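Local coordinates for paternally-expressed gene 3 protein (Homo sapiens, PDB 4BHX), which forms homo- or heterodimers through this SCAN domain to control gene expression, and takes part in p53-linked neuronal apoptosis and NF-kappa-B activation, at residues Arg12-Ile17 and Leu36-Pro41; Pro68-Lys73 and Glu79-Leu84. All blocks are in the same frame, centred on the assembly; numbering follows the deposited sequence.

Contact 1 of 2, residues Arg12-Ile17 and Leu36-Pro41. With EDO (1,2-ethanediol), chain M.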
loop_
_atom_site.group_PDB
_atom_site.type_symbol
_atom_site.label_atom_id
_atom_site.label_comp_id
_atom_site.label_asym_id
_atom_site.label_seq_id
_atom_site.Cartn_x
_atom_site.Cartn_y
_atom_site.Cartn_z
ATOM N N ARG A 12 -6.591 -6.243 -2.186
ATOM C CA ARG A 12 -6.834 -7.533 -2.802
ATOM C C ARG A 12 -5.491 -8.281 -3.150
ATOM O O ARG A 12 -5.421 -9.509 -3.031
ATOM C CB ARG A 12 -7.666 -7.440 -4.070
ATOM C CG ARG A 12 -9.042 -6.801 -3.932
ATOM C CD ARG A 12 -10.003 -7.671 -3.159
ATOM N NE ARG A 12 -9.695 -7.970 -1.769
ATOM C CZ ARG A 12 -9.958 -7.203 -0.713
ATOM N NH1 ARG A 12 -10.482 -5.977 -0.827
ATOM N NH2 ARG A 12 -9.640 -7.677 0.495
ATOM N N PHE A 13 -4.520 -7.532 -3.647
ATOM C CA PHE A 13 -3.213 -8.083 -4.009
ATOM C C PHE A 13 -2.583 -8.776 -2.788
ATOM O O PHE A 13 -2.092 -9.913 -2.871
ATOM C CB PHE A 13 -2.335 -6.931 -4.544
ATOM C CG PHE A 13 -0.874 -7.325 -4.822
ATOM C CD1 PHE A 13 -0.563 -8.349 -5.730
ATOM C CD2 PHE A 13 0.181 -6.698 -4.135
ATOM C CE1 PHE A 13 0.794 -8.702 -5.939
ATOM C CE2 PHE A 13 1.552 -7.037 -4.395
ATOM C CZ PHE A 13 1.827 -8.059 -5.283
ATOM N N ARG A 14 -2.570 -8.077 -1.666
ATOM C CA ARG A 14 -2.013 -8.587 -0.426
ATOM C C ARG A 14 -2.826 -9.712 0.222
ATOM O O ARG A 14 -2.250 -10.520 0.955
ATOM C CB ARG A 14 -1.861 -7.445 0.542
ATOM C CG ARG A 14 -0.804 -6.418 0.233
ATOM C CD ARG A 14 0.578 -7.051 0.110
ATOM N NE ARG A 14 1.624 -6.057 -0.241
ATOM C CZ ARG A 14 2.739 -6.342 -0.931
ATOM N NH1 ARG A 14 2.981 -7.572 -1.383
ATOM N NH2 ARG A 14 3.589 -5.390 -1.204
ATOM N N ASN A 15 -4.139 -9.776 -0.017
ATOM C CA ASN A 15 -5.004 -10.721 0.694
ATOM C C ASN A 15 -5.402 -11.895 -0.137
ATOM O O ASN A 15 -5.970 -12.813 0.371
ATOM C CB ASN A 15 -6.327 -10.078 1.224
ATOM C CG ASN A 15 -6.131 -8.839 2.070
ATOM O OD1 ASN A 15 -7.108 -8.083 2.296
ATOM N ND2 ASN A 15 -4.960 -8.620 2.560
ATOM N N LEU A 16 -5.061 -11.927 -1.410
ATOM C CA LEU A 16 -5.360 -13.082 -2.249
ATOM C C LEU A 16 -4.713 -14.328 -1.680
ATOM O O LEU A 16 -3.620 -14.252 -1.208
ATOM C CB LEU A 16 -4.798 -12.887 -3.641
ATOM C CG LEU A 16 -5.248 -13.945 -4.612
ATOM C CD1 LEU A 16 -6.615 -13.566 -5.107
ATOM C CD2 LEU A 16 -4.338 -14.125 -5.779
ATOM N N ILE A 17 -5.433 -15.447 -1.705
ATOM C CA ILE A 17 -4.999 -16.760 -1.185
ATOM C C ILE A 17 -4.749 -17.722 -2.340
ATOM O O ILE A 17 -5.374 -17.630 -3.393
ATOM C CB ILE A 17 -6.114 -17.366 -0.314
ATOM C CG1 ILE A 17 -6.475 -16.431 0.829
ATOM C CG2 ILE A 17 -5.761 -18.731 0.252
ATOM C CD1 ILE A 17 -5.318 -15.952 1.628
ATOM N N LEU A 36 -0.861 -4.519 -10.730
ATOM C CA LEU A 36 -0.919 -3.425 -11.745
ATOM C C LEU A 36 -2.071 -2.404 -11.516
ATOM O O LEU A 36 -1.900 -1.201 -11.757
ATOM C CB LEU A 36 -1.046 -4.027 -13.127
ATOM C CG LEU A 36 0.110 -4.857 -13.719
ATOM C CD1 LEU A 36 -0.212 -5.534 -15.070
ATOM C CD2 LEU A 36 1.273 -3.973 -13.834
ATOM N N ASP A 37 -3.218 -2.891 -11.049
ATOM C CA ASP A 37 -4.363 -2.040 -10.698
ATOM C C ASP A 37 -4.137 -1.284 -9.408
ATOM O O ASP A 37 -4.685 -0.234 -9.218
ATOM C CB ASP A 37 -5.661 -2.867 -10.640
ATOM C CG ASP A 37 -6.213 -3.211 -12.054
ATOM O OD1 ASP A 37 -6.009 -2.408 -12.999
ATOM O OD2 ASP A 37 -6.749 -4.299 -12.210
ATOM N N TRP A 38 -3.223 -1.752 -8.542
ATOM C CA TRP A 38 -2.799 -0.962 -7.430
ATOM C C TRP A 38 -1.788 0.081 -7.852
ATOM O O TRP A 38 -1.962 1.298 -7.580
ATOM C CB TRP A 38 -2.193 -1.898 -6.335
ATOM C CG TRP A 38 -1.431 -1.191 -5.268
ATOM C CD1 TRP A 38 -1.698 0.039 -4.691
ATOM C CD2 TRP A 38 -0.311 -1.749 -4.531
ATOM N NE1 TRP A 38 -0.741 0.291 -3.673
ATOM C CE2 TRP A 38 0.110 -0.790 -3.579
ATOM C CE3 TRP A 38 0.359 -2.990 -4.585
ATOM C CZ2 TRP A 38 1.163 -1.036 -2.712
ATOM C CZ3 TRP A 38 1.435 -3.195 -3.749
ATOM C CH2 TRP A 38 1.816 -2.244 -2.815
ATOM N N LEU A 39 -0.698 -0.334 -8.503
ATOM C CA LEU A 39 0.436 0.577 -8.648
ATOM C C LEU A 39 0.352 1.451 -9.909
ATOM O O LEU A 39 1.002 2.470 -9.974
ATOM C CB LEU A 39 1.727 -0.246 -8.611
ATOM C CG LEU A 39 2.079 -0.814 -7.245
ATOM C CD1 LEU A 39 3.302 -1.687 -7.336
ATOM C CD2 LEU A 39 2.355 0.320 -6.250
ATOM N N GLN A 40 -0.481 1.057 -10.879
ATOM C CA GLN A 40 -0.700 1.780 -12.172
ATOM C C GLN A 40 0.593 2.312 -12.783
ATOM O O GLN A 40 0.757 3.527 -12.948
ATOM C CB GLN A 40 -1.690 2.949 -11.958
ATOM C CG GLN A 40 -3.002 2.543 -11.307
ATOM C CD GLN A 40 -4.027 3.660 -11.238
ATOM O OE1 GLN A 40 -4.121 4.405 -10.272
ATOM N NE2 GLN A 40 -4.819 3.750 -12.261
ATOM N N PRO A 41 1.553 1.435 -13.068
ATOM C CA PRO A 41 2.866 1.894 -13.499
ATOM C C PRO A 41 2.826 2.792 -14.738
ATOM O O PRO A 41 3.750 3.542 -14.942
ATOM C CB PRO A 41 3.638 0.574 -13.844
ATOM C CG PRO A 41 2.527 -0.442 -14.098
ATOM C CD PRO A 41 1.430 -0.035 -13.127
HETATM C C1 EDO M . -8.418 -15.681 -2.657
HETATM O O1 EDO M . -8.896 -16.536 -3.751
HETATM C C2 EDO M . -9.439 -14.699 -2.064
HETATM O O2 EDO M . -8.903 -13.972 -0.923
#
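Arg14 NH2 is held by a salt bridge to Glu56 OE1 of helix 46-61, and it also touches Trp38. It lies near the plane of the indole, at the edge of the six-membered ring, with NH2 4.0 Å from Trp38 CH2. This joins helix 6-15 to the C-terminal end of helix 24-39 in the all-helical SCAN domain. The guanidinium and indole planes are 70° apart. Arg14 reaches this place by a bend at chi2. On one face of its guanidinium, Phe13 CE2 lies 3.4 Å above the plane, offset toward the rim.

Phe13 makes the apolar half of the contact. Its CG is anti to the backbone N (chi1 174°), which brings the CD2-CE2 side of the ring to Trp38. CD2 is 3.7 Å from Trp38 CE3. The ring planes are 38° apart, neither stacked nor edge-to-face, with centroids 5.9 Å apart. Trp38 is buried, and its ring also stacks on His10. No hydrogen bond links the two segments. A 1,2-ethanediol, probably from the crystallisation liquor, sits near Ile17 and makes a weak bond to Asn15 O. One indole face carries a methyl group over its centre: Leu39 CD2, 3.7 Å above the plane.

Contact 2 of 2, residues Pro68-Lys73 and Glu79-Leu84. With EDO (1,2-ethanediol), chain J.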
loop_
_atom_site.group_PDB
_atom_site.type_symbol
_atom_site.label_atom_id
_atom_site.label_comp_id
_atom_site.label_asym_id
_atom_site.label_seq_id
_atom_site.Cartn_x
_atom_site.Cartn_y
_atom_site.Cartn_z
ATOM N N PRO A 68 -3.937 4.398 15.106
ATOM C CA PRO A 68 -5.247 5.029 14.821
ATOM C C PRO A 68 -5.144 6.490 14.359
ATOM O O PRO A 68 -5.875 6.915 13.500
ATOM C CB PRO A 68 -5.982 4.907 16.169
ATOM C CG PRO A 68 -5.272 3.775 16.888
ATOM C CD PRO A 68 -3.833 3.956 16.506
ATOM N N TRP A 69 -4.241 7.231 14.946
ATOM C CA TRP A 69 -3.993 8.618 14.582
ATOM C C TRP A 69 -3.504 8.758 13.153
ATOM O O TRP A 69 -4.057 9.521 12.342
ATOM C CB TRP A 69 -2.926 9.144 15.478
ATOM C CG TRP A 69 -3.321 9.131 16.920
ATOM C CD1 TRP A 69 -3.471 8.013 17.770
ATOM C CD2 TRP A 69 -3.618 10.280 17.715
ATOM N NE1 TRP A 69 -3.849 8.456 19.026
ATOM C CE2 TRP A 69 -3.951 9.829 19.011
ATOM C CE3 TRP A 69 -3.641 11.651 17.456
ATOM C CZ2 TRP A 69 -4.303 10.710 20.034
ATOM C CZ3 TRP A 69 -4.008 12.515 18.484
ATOM C CH2 TRP A 69 -4.309 12.038 19.750
ATOM N N VAL A 70 -2.443 8.009 12.830
ATOM C CA VAL A 70 -1.887 8.068 11.485
ATOM C C VAL A 70 -2.896 7.727 10.450
ATOM O O VAL A 70 -2.963 8.394 9.412
ATOM C CB VAL A 70 -0.597 7.193 11.346
ATOM C CG1 VAL A 70 -0.247 7.002 9.882
ATOM C CG2 VAL A 70 0.541 7.889 12.059
ATOM N N ARG A 71 -3.729 6.751 10.707
ATOM C CA ARG A 71 -4.722 6.455 9.746
ATOM C C ARG A 71 -5.935 7.416 9.708
ATOM O O ARG A 71 -6.555 7.573 8.656
ATOM C CB ARG A 71 -5.170 5.042 9.872
ATOM C CG ARG A 71 -6.169 4.730 10.918
ATOM C CD ARG A 71 -6.828 3.398 10.590
ATOM N NE ARG A 71 -5.908 2.241 10.591
ATOM C CZ ARG A 71 -5.608 1.460 11.639
ATOM N NH1 ARG A 71 -6.104 1.682 12.863
ATOM N NH2 ARG A 71 -4.785 0.433 11.456
ATOM N N ALA A 72 -6.257 8.059 10.825
ATOM C CA ALA A 72 -7.323 9.056 10.789
ATOM C C ALA A 72 -6.849 10.146 9.853
ATOM O O ALA A 72 -7.624 10.678 9.088
ATOM C CB ALA A 72 -7.599 9.570 12.194
ATOM N N LYS A 73 -5.553 10.453 9.893
ATOM C CA LYS A 73 -4.954 11.486 9.094
ATOM C C LYS A 73 -4.688 11.140 7.603
ATOM O O LYS A 73 -4.630 12.052 6.769
ATOM C CB LYS A 73 -3.640 11.893 9.702
ATOM C CG LYS A 73 -3.288 13.324 9.384
ATOM C CD LYS A 73 -4.109 14.281 10.228
ATOM C CE LYS A 73 -3.165 15.203 10.978
ATOM N NZ LYS A 73 -2.875 16.502 10.269
ATOM N N GLU A 79 6.955 11.779 3.391
ATOM C CA GLU A 79 7.385 13.031 3.953
ATOM C C GLU A 79 6.397 13.564 4.950
ATOM O O GLU A 79 6.743 14.060 6.007
ATOM C CB GLU A 79 7.589 14.032 2.806
ATOM C CG GLU A 79 9.054 14.189 2.558
ATOM C CD GLU A 79 9.669 14.972 3.682
ATOM O OE1 GLU A 79 8.958 15.860 4.193
ATOM O OE2 GLU A 79 10.831 14.696 4.044
ATOM N N LYS A 80 5.166 13.454 4.553
ATOM C CA LYS A 80 4.083 13.857 5.345
ATOM C C LYS A 80 4.196 13.095 6.656
ATOM O O LYS A 80 4.382 13.700 7.725
ATOM C CB LYS A 80 2.878 13.457 4.597
ATOM C CG LYS A 80 1.609 14.118 4.999
ATOM C CD LYS A 80 0.847 14.449 3.715
ATOM C CE LYS A 80 -0.544 14.994 4.006
ATOM N NZ LYS A 80 -1.629 14.244 3.307
ATOM N N LEU A 81 4.164 11.758 6.536
ATOM C CA LEU A 81 4.158 10.831 7.664
ATOM C C LEU A 81 5.250 11.182 8.641
ATOM O O LEU A 81 5.003 11.207 9.841
ATOM C CB LEU A 81 4.299 9.346 7.142
ATOM C CG LEU A 81 4.356 8.185 8.150
ATOM C CD1 LEU A 81 3.125 8.154 9.011
ATOM C CD2 LEU A 81 4.571 6.811 7.486
ATOM N N VAL A 82 6.444 11.464 8.137
ATOM C CA VAL A 82 7.588 11.804 8.944
ATOM C C VAL A 82 7.408 13.115 9.712
ATOM O O VAL A 82 7.847 13.237 10.874
ATOM C CB VAL A 82 8.857 11.962 8.103
ATOM C CG1 VAL A 82 9.903 12.793 8.855
ATOM C CG2 VAL A 82 9.429 10.599 7.760
ATOM N N THR A 83 6.787 14.102 9.078
ATOM C CA THR A 83 6.650 15.424 9.737
ATOM C C THR A 83 5.541 15.320 10.763
ATOM O O THR A 83 5.646 15.826 11.900
ATOM C CB THR A 83 6.375 16.541 8.729
ATOM O OG1 THR A 83 5.190 16.256 7.968
ATOM C CG2 THR A 83 7.592 16.688 7.818
ATOM N N LEU A 84 4.535 14.552 10.389
ATOM C CA LEU A 84 3.513 14.217 11.319
ATOM C C LEU A 84 4.079 13.482 12.561
ATOM O O LEU A 84 3.841 13.899 13.702
ATOM C CB LEU A 84 2.478 13.404 10.593
ATOM C CG LEU A 84 1.317 12.951 11.404
ATOM C CD1 LEU A 84 0.503 14.164 11.849
ATOM C CD2 LEU A 84 0.506 11.992 10.566
HETATM C C1 EDO J . -9.308 5.875 13.454
HETATM O O1 EDO J . -7.949 5.856 13.841
HETATM C C2 EDO J . -9.257 6.034 11.948
HETATM O O2 EDO J . -10.475 6.646 11.549
#
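A pair of short consecutive helices, 67-73 and 78-85, meets here through Val70 and Lys73 on the first and Leu81 and Leu84 on the second. The segment axes come within 11.5 Å, and their directions differ by 133°, so the pair runs roughly antiparallel but splayed. No hydrogen bond crosses between the segments. The contact is made by branched side chains and the carbon chain of a lysine.

Val70 carries the buried side. Its CG1 is 3.7 Å from Leu81 CD1, and the same leucine methyl lies 4.0 Å from Val70 CG2. The two side chains cross at about a right angle, and CD1 meets both branches of the valine. Val70 CG2 also faces Leu84 CD2, at a looser 4.4 Å.

Within the SCAN fold these two helices pack on helix 46-61. Val70 touches Leu59, while Leu81 reaches Leu55, Tyr58 and Leu59. Pro75, in the connection between the two helices, touches both Val70 and Leu81. The valine and Leu81 thus belong to a three-helix apolar core.

Lys73 covers the exposed side of the contact. Its CG is anti to the backbone N (chi1 -152°), and the chain then bends at chi2, chi3 and chi4. This carries the methylenes obliquely across Leu84, with CE 3.9 Å from Leu84 CD1 and CG 4.2 Å from Leu84 CD2. Each leucine methyl therefore meets a different part of the lysine chain. In helix 78-85, Lys80 O accepts bonds from Leu84 N and the Thr83 hydroxyl, and a weak one from Thr83 N. Thr83 OG1 approaches on a lone pair in the carbonyl plane, 2.7 Å from Lys80 O.

Overall arrangement
Contacts 1 and 2 lie on opposite sides of the chain's centre, with their own centres about 23 Å apart. They do not touch, and contact 1 closes along the chain before contact 2 opens. Contact 1 is partly buried: Trp38 is sunk in the fold, while Arg14 is exposed. Contact 2 is buried apart from Lys73. The helices they join differ, but both meet helix 46-61. Contact 1 reaches it through Glu56, and contact 2 through Leu55, Tyr58 and Leu59. Contact 1 combines aromatic packing with a charged group, whereas contact 2 is made of aliphatic branches and the carbon chain of a lysine. Neither has a hydrogen bond between its segments.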